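Local coordinates for extracellular solute-binding protein, family 7 (Colwellia psychrerythraea, PDB 4PET) that probably delivers small carboxylates to a TRAP transporter as its periplasmic solute-binding protein, and holds pyruvate together with a calcium ion, at residues A[130-133]-A[134-137]; A[284-288]-A[289-293]; A[338-341]-A[342-345]. All coordinates share one frame; numbering follows the deposited sequence.

Interaction 1 of 3, residues A[130-133]-A[134-137]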
loop_
_atom_site.group_PDB
_atom_site.type_symbol
_atom_site.label_atom_id
_atom_site.label_comp_id
_atom_site.label_asym_id
_atom_site.label_seq_id
_atom_site.Cartn_x
_atom_site.Cartn_y
_atom_site.Cartn_z
HETATM N N MSE A 130 9.241 -10.647 7.340
HETATM C CA MSE A 130 9.340 -10.340 8.777
HETATM C C MSE A 130 10.248 -11.360 9.504
HETATM O O MSE A 130 11.034 -11.006 10.379
HETATM C CB MSE A 130 7.955 -10.371 9.459
HETATM C CG MSE A 130 7.060 -9.192 9.207
HETATM SE SE MSE A 130 7.822 -7.476 9.758
HETATM C CE MSE A 130 8.376 -7.848 11.559
ATOM N N GLU A 131 10.090 -12.628 9.142
ATOM C CA GLU A 131 10.802 -13.730 9.778
ATOM C C GLU A 131 12.292 -13.711 9.461
ATOM O O GLU A 131 13.118 -13.964 10.343
ATOM C CB GLU A 131 10.182 -15.074 9.350
ATOM C CG GLU A 131 8.756 -15.308 9.854
ATOM C CD GLU A 131 7.647 -14.558 9.084
ATOM O OE1 GLU A 131 7.864 -14.045 7.959
ATOM O OE2 GLU A 131 6.530 -14.489 9.638
ATOM N N LEU A 132 12.655 -13.383 8.222
ATOM C CA LEU A 132 14.074 -13.229 7.865
ATOM C C LEU A 132 14.679 -12.032 8.622
ATOM O O LEU A 132 15.835 -12.063 9.066
ATOM C CB LEU A 132 14.261 -13.065 6.344
ATOM C CG LEU A 132 14.092 -14.311 5.468
ATOM C CD1 LEU A 132 14.080 -13.968 3.968
ATOM C CD2 LEU A 132 15.189 -15.351 5.754
HETATM N N MSE A 133 13.911 -10.959 8.756
HETATM C CA MSE A 133 14.393 -9.790 9.449
HETATM C C MSE A 133 14.664 -10.072 10.923
HETATM O O MSE A 133 15.666 -9.601 11.487
HETATM C CB MSE A 133 13.396 -8.627 9.295
HETATM C CG MSE A 133 13.909 -7.377 9.960
HETATM SE SE MSE A 133 13.025 -5.754 9.287
HETATM C CE MSE A 133 11.279 -6.149 9.835
ATOM N N LYS A 134 13.796 -10.877 11.514
ATOM C CA LYS A 134 13.918 -11.289 12.913
ATOM C C LYS A 134 15.184 -12.154 13.107
ATOM O O LYS A 134 15.895 -12.015 14.115
ATOM C CB LYS A 134 12.660 -12.080 13.310
ATOM C CG LYS A 134 12.670 -12.653 14.729
ATOM C CD LYS A 134 11.382 -13.467 14.983
ATOM C CE LYS A 134 11.182 -13.730 16.447
ATOM N NZ LYS A 134 12.322 -14.440 17.035
ATOM N N LYS A 135 15.466 -13.032 12.136
ATOM C CA LYS A 135 16.671 -13.880 12.224
ATOM C C LYS A 135 17.955 -13.021 12.148
ATOM O O LYS A 135 18.954 -13.350 12.753
ATOM C CB LYS A 135 16.732 -14.939 11.114
ATOM C CG LYS A 135 15.778 -16.084 11.249
ATOM C CD LYS A 135 16.340 -17.369 10.602
ATOM C CE LYS A 135 16.102 -17.406 9.084
ATOM N NZ LYS A 135 15.189 -18.514 8.601
ATOM N N VAL A 136 17.927 -11.932 11.399
ATOM C CA VAL A 136 19.110 -11.069 11.294
ATOM C C VAL A 136 19.256 -10.241 12.565
ATOM O O VAL A 136 20.343 -10.150 13.119
ATOM C CB VAL A 136 19.061 -10.164 10.026
ATOM C CG1 VAL A 136 20.073 -9.012 10.120
ATOM C CG2 VAL A 136 19.297 -11.028 8.765
ATOM N N TYR A 137 18.154 -9.671 13.045
ATOM C CA TYR A 137 18.214 -8.703 14.128
ATOM C C TYR A 137 18.229 -9.283 15.535
ATOM O O TYR A 137 18.729 -8.637 16.467
ATOM C CB TYR A 137 17.070 -7.656 13.982
ATOM C CG TYR A 137 17.447 -6.518 13.051
ATOM C CD1 TYR A 137 18.121 -5.395 13.529
ATOM C CD2 TYR A 137 17.147 -6.567 11.708
ATOM C CE1 TYR A 137 18.477 -4.369 12.702
ATOM C CE2 TYR A 137 17.510 -5.535 10.864
ATOM C CZ TYR A 137 18.196 -4.444 11.367
ATOM O OH TYR A 137 18.552 -3.372 10.555
#

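Interaction 2 of 3, residues A[284-288]-A[289-293]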
loop_
_atom_site.group_PDB
_atom_site.type_symbol
_atom_site.label_atom_id
_atom_site.label_comp_id
_atom_site.label_asym_id
_atom_site.label_seq_id
_atom_site.Cartn_x
_atom_site.Cartn_y
_atom_site.Cartn_z
ATOM N N LEU A 284 4.791 17.322 -6.553
ATOM C CA LEU A 284 5.042 17.205 -7.986
ATOM C C LEU A 284 4.224 18.250 -8.760
ATOM O O LEU A 284 4.699 18.810 -9.751
ATOM C CB LEU A 284 4.735 15.789 -8.492
ATOM C CG LEU A 284 4.938 15.563 -9.998
ATOM C CD1 LEU A 284 6.438 15.717 -10.434
ATOM C CD2 LEU A 284 4.414 14.183 -10.348
ATOM N N ALA A 285 3.005 18.521 -8.307
ATOM C CA ALA A 285 2.170 19.508 -9.004
ATOM C C ALA A 285 2.870 20.865 -8.997
ATOM O O ALA A 285 2.832 21.585 -9.990
ATOM C CB ALA A 285 0.784 19.623 -8.359
ATOM N N SER A 286 3.506 21.196 -7.864
ATOM C CA SER A 286 4.197 22.479 -7.710
ATOM C C SER A 286 5.493 22.495 -8.528
ATOM O O SER A 286 5.852 23.495 -9.120
ATOM C CB SER A 286 4.512 22.758 -6.227
ATOM O OG SER A 286 5.307 23.942 -6.079
ATOM N N LEU A 287 6.200 21.378 -8.511
ATOM C CA LEU A 287 7.419 21.203 -9.283
ATOM C C LEU A 287 7.165 21.445 -10.758
ATOM O O LEU A 287 8.002 21.997 -11.444
ATOM C CB LEU A 287 7.896 19.770 -9.073
ATOM C CG LEU A 287 9.211 19.254 -9.625
ATOM C CD1 LEU A 287 10.365 20.161 -9.171
ATOM C CD2 LEU A 287 9.407 17.787 -9.148
ATOM N N LYS A 288 6.008 21.001 -11.240
ATOM C CA LYS A 288 5.672 21.139 -12.642
ATOM C C LYS A 288 5.413 22.608 -13.009
ATOM O O LYS A 288 5.330 22.956 -14.184
ATOM C CB LYS A 288 4.424 20.318 -12.982
ATOM C CG LYS A 288 4.575 18.808 -12.838
ATOM C CD LYS A 288 3.186 18.165 -12.866
ATOM C CE LYS A 288 3.048 17.070 -13.922
ATOM N NZ LYS A 288 1.608 16.738 -14.183
ATOM N N LYS A 289 5.267 23.452 -11.996
ATOM C CA LYS A 289 4.779 24.805 -12.222
ATOM C C LYS A 289 5.709 25.910 -11.679
ATOM O O LYS A 289 5.718 27.019 -12.190
ATOM C CB LYS A 289 3.374 24.917 -11.606
ATOM C CG LYS A 289 2.902 26.325 -11.396
ATOM C CD LYS A 289 1.585 26.386 -10.633
ATOM C CE LYS A 289 0.960 27.786 -10.748
ATOM N NZ LYS A 289 1.949 28.886 -10.516
ATOM N N ASP A 290 6.482 25.602 -10.642
ATOM C CA ASP A 290 7.155 26.643 -9.862
ATOM C C ASP A 290 8.693 26.565 -9.919
ATOM O O ASP A 290 9.374 27.334 -9.243
ATOM C CB ASP A 290 6.716 26.555 -8.383
ATOM C CG ASP A 290 5.200 26.750 -8.185
ATOM O OD1 ASP A 290 4.620 27.587 -8.912
ATOM O OD2 ASP A 290 4.602 26.069 -7.298
ATOM N N TYR A 291 9.243 25.640 -10.702
ATOM C CA TYR A 291 10.703 25.430 -10.707
ATOM C C TYR A 291 11.288 25.391 -12.089
ATOM O O TYR A 291 11.777 24.343 -12.515
ATOM C CB TYR A 291 11.066 24.114 -10.023
ATOM C CG TYR A 291 10.690 24.074 -8.582
ATOM C CD1 TYR A 291 9.356 24.091 -8.189
ATOM C CD2 TYR A 291 11.678 24.014 -7.591
ATOM C CE1 TYR A 291 9.017 24.058 -6.841
ATOM C CE2 TYR A 291 11.347 23.977 -6.275
ATOM C CZ TYR A 291 10.025 24.014 -5.893
ATOM O OH TYR A 291 9.722 23.977 -4.547
ATOM N N PRO A 292 11.302 26.543 -12.776
ATOM C CA PRO A 292 11.769 26.610 -14.167
ATOM C C PRO A 292 13.233 26.178 -14.352
ATOM O O PRO A 292 13.666 25.865 -15.469
ATOM C CB PRO A 292 11.600 28.088 -14.528
ATOM C CG PRO A 292 11.544 28.820 -13.232
ATOM C CD PRO A 292 10.916 27.863 -12.248
ATOM N N ASN A 293 14.001 26.167 -13.269
ATOM C CA ASN A 293 15.404 25.804 -13.385
ATOM C C ASN A 293 15.734 24.342 -13.054
ATOM O O ASN A 293 16.872 23.916 -13.204
ATOM C CB ASN A 293 16.247 26.771 -12.551
ATOM C CG ASN A 293 16.280 28.163 -13.165
ATOM O OD1 ASN A 293 16.634 28.315 -14.323
ATOM N ND2 ASN A 293 15.868 29.170 -12.409
#

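Interaction 3 of 3, residues A[338-341]-A[342-345]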
loop_
_atom_site.group_PDB
_atom_site.type_symbol
_atom_site.label_atom_id
_atom_site.label_comp_id
_atom_site.label_asym_id
_atom_site.label_seq_id
_atom_site.Cartn_x
_atom_site.Cartn_y
_atom_site.Cartn_z
ATOM N N GLN A 338 7.617 -13.752 -8.633
ATOM C CA GLN A 338 6.256 -14.237 -8.491
ATOM C C GLN A 338 5.243 -13.110 -8.448
ATOM O O GLN A 338 4.256 -13.124 -9.195
ATOM C CB GLN A 338 6.128 -15.062 -7.229
ATOM C CG GLN A 338 4.704 -15.424 -6.883
ATOM C CD GLN A 338 4.648 -16.416 -5.756
ATOM O OE1 GLN A 338 4.265 -16.088 -4.624
ATOM N NE2 GLN A 338 5.051 -17.635 -6.049
ATOM N N ILE A 339 5.508 -12.124 -7.593
ATOM C CA ILE A 339 4.565 -11.020 -7.409
ATOM C C ILE A 339 4.596 -10.025 -8.593
ATOM O O ILE A 339 3.558 -9.494 -8.965
ATOM C CB ILE A 339 4.802 -10.303 -6.050
ATOM C CG1 ILE A 339 3.609 -9.441 -5.673
ATOM C CG2 ILE A 339 6.111 -9.442 -6.055
ATOM C CD1 ILE A 339 2.406 -10.230 -5.354
ATOM N N ARG A 340 5.755 -9.824 -9.221
ATOM C CA ARG A 340 5.843 -8.866 -10.331
ATOM C C ARG A 340 4.943 -9.299 -11.467
ATOM O O ARG A 340 4.381 -8.480 -12.200
ATOM C CB ARG A 340 7.278 -8.768 -10.840
ATOM C CG ARG A 340 7.470 -7.932 -12.118
ATOM C CD ARG A 340 7.072 -6.471 -11.938
ATOM N NE ARG A 340 7.577 -5.940 -10.676
ATOM C CZ ARG A 340 8.768 -5.365 -10.527
ATOM N NH1 ARG A 340 9.582 -5.229 -11.561
ATOM N NH2 ARG A 340 9.147 -4.909 -9.340
ATOM N N ALA A 341 4.800 -10.601 -11.639
ATOM C CA ALA A 341 3.929 -11.075 -12.709
ATOM C C ALA A 341 2.502 -10.544 -12.483
ATOM O O ALA A 341 1.803 -10.146 -13.430
ATOM C CB ALA A 341 3.961 -12.606 -12.777
ATOM N N TRP A 342 2.067 -10.518 -11.230
ATOM C CA TRP A 342 0.725 -10.042 -10.903
ATOM C C TRP A 342 0.615 -8.524 -11.033
ATOM O O TRP A 342 -0.402 -7.987 -11.483
ATOM C CB TRP A 342 0.348 -10.446 -9.471
ATOM C CG TRP A 342 -0.894 -9.733 -8.965
ATOM C CD1 TRP A 342 -0.993 -8.946 -7.853
ATOM C CD2 TRP A 342 -2.189 -9.718 -9.586
ATOM N NE1 TRP A 342 -2.268 -8.460 -7.736
ATOM C CE2 TRP A 342 -3.022 -8.908 -8.790
ATOM C CE3 TRP A 342 -2.727 -10.323 -10.726
ATOM C CZ2 TRP A 342 -4.372 -8.694 -9.095
ATOM C CZ3 TRP A 342 -4.060 -10.108 -11.031
ATOM C CH2 TRP A 342 -4.867 -9.296 -10.229
ATOM N N THR A 343 1.642 -7.832 -10.567
ATOM C CA THR A 343 1.721 -6.390 -10.736
ATOM C C THR A 343 1.612 -6.006 -12.206
ATOM O O THR A 343 0.916 -5.059 -12.542
ATOM C CB THR A 343 3.069 -5.884 -10.188
ATOM O OG1 THR A 343 3.060 -5.987 -8.755
ATOM C CG2 THR A 343 3.341 -4.442 -10.632
ATOM N N ASN A 344 2.320 -6.741 -13.066
ATOM C CA ASN A 344 2.321 -6.518 -14.495
ATOM C C ASN A 344 0.966 -6.795 -15.122
ATOM O O ASN A 344 0.540 -6.091 -16.028
ATOM C CB ASN A 344 3.347 -7.441 -15.191
ATOM C CG ASN A 344 4.791 -6.955 -15.040
ATOM O OD1 ASN A 344 5.041 -5.814 -14.683
ATOM N ND2 ASN A 344 5.738 -7.828 -15.345
ATOM N N LEU A 345 0.308 -7.852 -14.673
ATOM C CA LEU A 345 -0.975 -8.224 -15.245
ATOM C C LEU A 345 -2.060 -7.251 -14.783
ATOM O O LEU A 345 -3.072 -7.068 -15.459
ATOM C CB LEU A 345 -1.346 -9.646 -14.822
ATOM C CG LEU A 345 -2.650 -10.208 -15.389
ATOM C CD1 LEU A 345 -2.578 -10.301 -16.922
ATOM C CD2 LEU A 345 -2.936 -11.571 -14.736
#

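Interaction 1 of 3, residues A[130-133]-A[134-137]
M133, a selenomethionine, lays its CG against the ring of Y137 one helical turn further on, meeting CD2 at 3.8 Å and lying slightly farther from CE2. The two side chains cross at a slant. CG of M133 stands anti to the backbone N (chi1 -177°), which leans the chain toward the C-terminal side of the helix and brings that methylene up to the aromatic ring. The same residue's carbonyl oxygen sits at the edge of the tyrosine ring, in its plane, 3.4 Å from CD2. That oxygen also accepts two backbone bonds: Y137 N reaches it over 2.9 Å with an N-H...O angle of 154°, while V136 N adds a weak second one.

On a different side of the helix, L132 CD2 is in van der Waals contact with the aliphatic CE of K135, at 4.0 Å. The pairs illustrate how i, i+3 and i, i+4 spacing brings side chains together along an alpha-helix, here the last two turns of helix 129-137 in a DctP-family binding protein. Bonds from K134 N to M130 O (3.0 Å), from K135 N to E131 O and from V136 N to L132 O keep the spacing regular.

The helix is two-sided. M133 and Y137 face inward, both touching S144 of strand 142-149, and the phenol OH is gripped by S95 and Q242; pyruvate-binding Y96 and Y97 have side chains about 8 Å from that of Y137. L132 and V136 lie instead against helix 323-353, on S331 and I328 respectively. Among the exposed lysines, K134 forms a salt bridge with D138, whereas K135 has a long, weak ion pair with E327.

Interaction 2 of 3, residues A[284-288]-A[289-293]
The Y291 ring has L287 CD1 over one face, 4.0 Å from CG, and the hydroxyl oxygen of S286 at its edge, in the ring plane, 3.8 Å from CE1. L287 and Y291 cross at about a right angle, with the leucine's CD1 methyl over the ring. Y291 CD1 comes to 3.6 Å from L287 CA, which brings the tyrosine back against the helix it has just left.

This is the frayed C-terminal end of helix 255-290, a worked case of a helix running out into a loop. S286 O accepts two backbone N-H groups: K289 N, well above the carbonyl plane, and D290 N at 2.7 Å, nearly in line with the C=O bond. Beside these backbone bonds, S286 OG donates to D290 OD2 at 2.6 Å, which accepts through its anti lone pair; the hydroxyl lies anti to its own N (chi1 174°), which carries it forward to the aspartate. The other oxygen, OD1, has a weak salt bridge to K289 NZ. Without the S286 hydroxyl, as with an alanine here, OD2 would probably lose its donor and the D290 carboxylate would be freer to turn.

L219, in a loop, touches both L287 and Y291, and H224 meets the tyrosine ring edge-to-face. Beyond this end the chain enters strand 295-297, while L284 and K288 pack against L345 and A341 of helix 323-353 in the second subunit.

Interaction 3 of 3, residues A[338-341]-A[342-345]
The backbone of 338-345 is regular alpha-helix, with T343 N bonded to I339 O, N344 N to R340 O at 2.8 Å, and L345 N to A341 O. I339 O takes a further, weak bond from W342 N.

The principal side-chain meeting is between R340 and N344, which pass each other at a slant with guanidinium and amide planes 62° apart. It is the aliphatic part of the arginine that touches: CD lies 3.5 Å from N344 OD1, and CG 3.7 Å from ND2. The arginine chain is bent at chi2 and chi3, which lays its methylenes along the asparagine amide and sends the charged end to other partners. E119 in helix 117-126 receives it in a salt bridge through NH2, which also bonds to G114 O. The other oxygen of that carboxylate is hydrogen-bonded by T343 OG1, and the glutamate thus ties together two residues about one turn apart. A looser apolar contact joins I339 CD1 to W342 CD1 at 4.4 Å, the methyl approaching the indole obliquely.

Helix 323-353 packs on its own chain and also reaches across to the partner subunit. Helix 117-126 holds it on one side through E119. The second subunit supplies much of the remaining surroundings: Q338, W342 and T343 lie on G281, S280 and M277 of its helix 255-290, and R340 lies on L351 of its helix 323-353.

Overall arrangement
All three contacts are local to a helix; interaction 1 is partly buried, while interactions 2 and 3 both touch the second subunit. Interaction 1 is nearest the ligand, with the side chain of Y137 about 13 Å from the bound pyruvate; interactions 2 and 3 lie away from the annotated sites. Interactions 1 and 2 fall on opposite sides of the chain's centre, their own centres about 41 Å apart. Helix 323-353 connects interactions 1 and 3, whose nearest atoms are about 13 Å apart: its earlier part packs on 132-136, and its later part carries 338-345. Interactions 2 and 3, with centres about 33 Å apart within one chain, meet through the dimer, 284-288 of one subunit packing on 338-345 of the other.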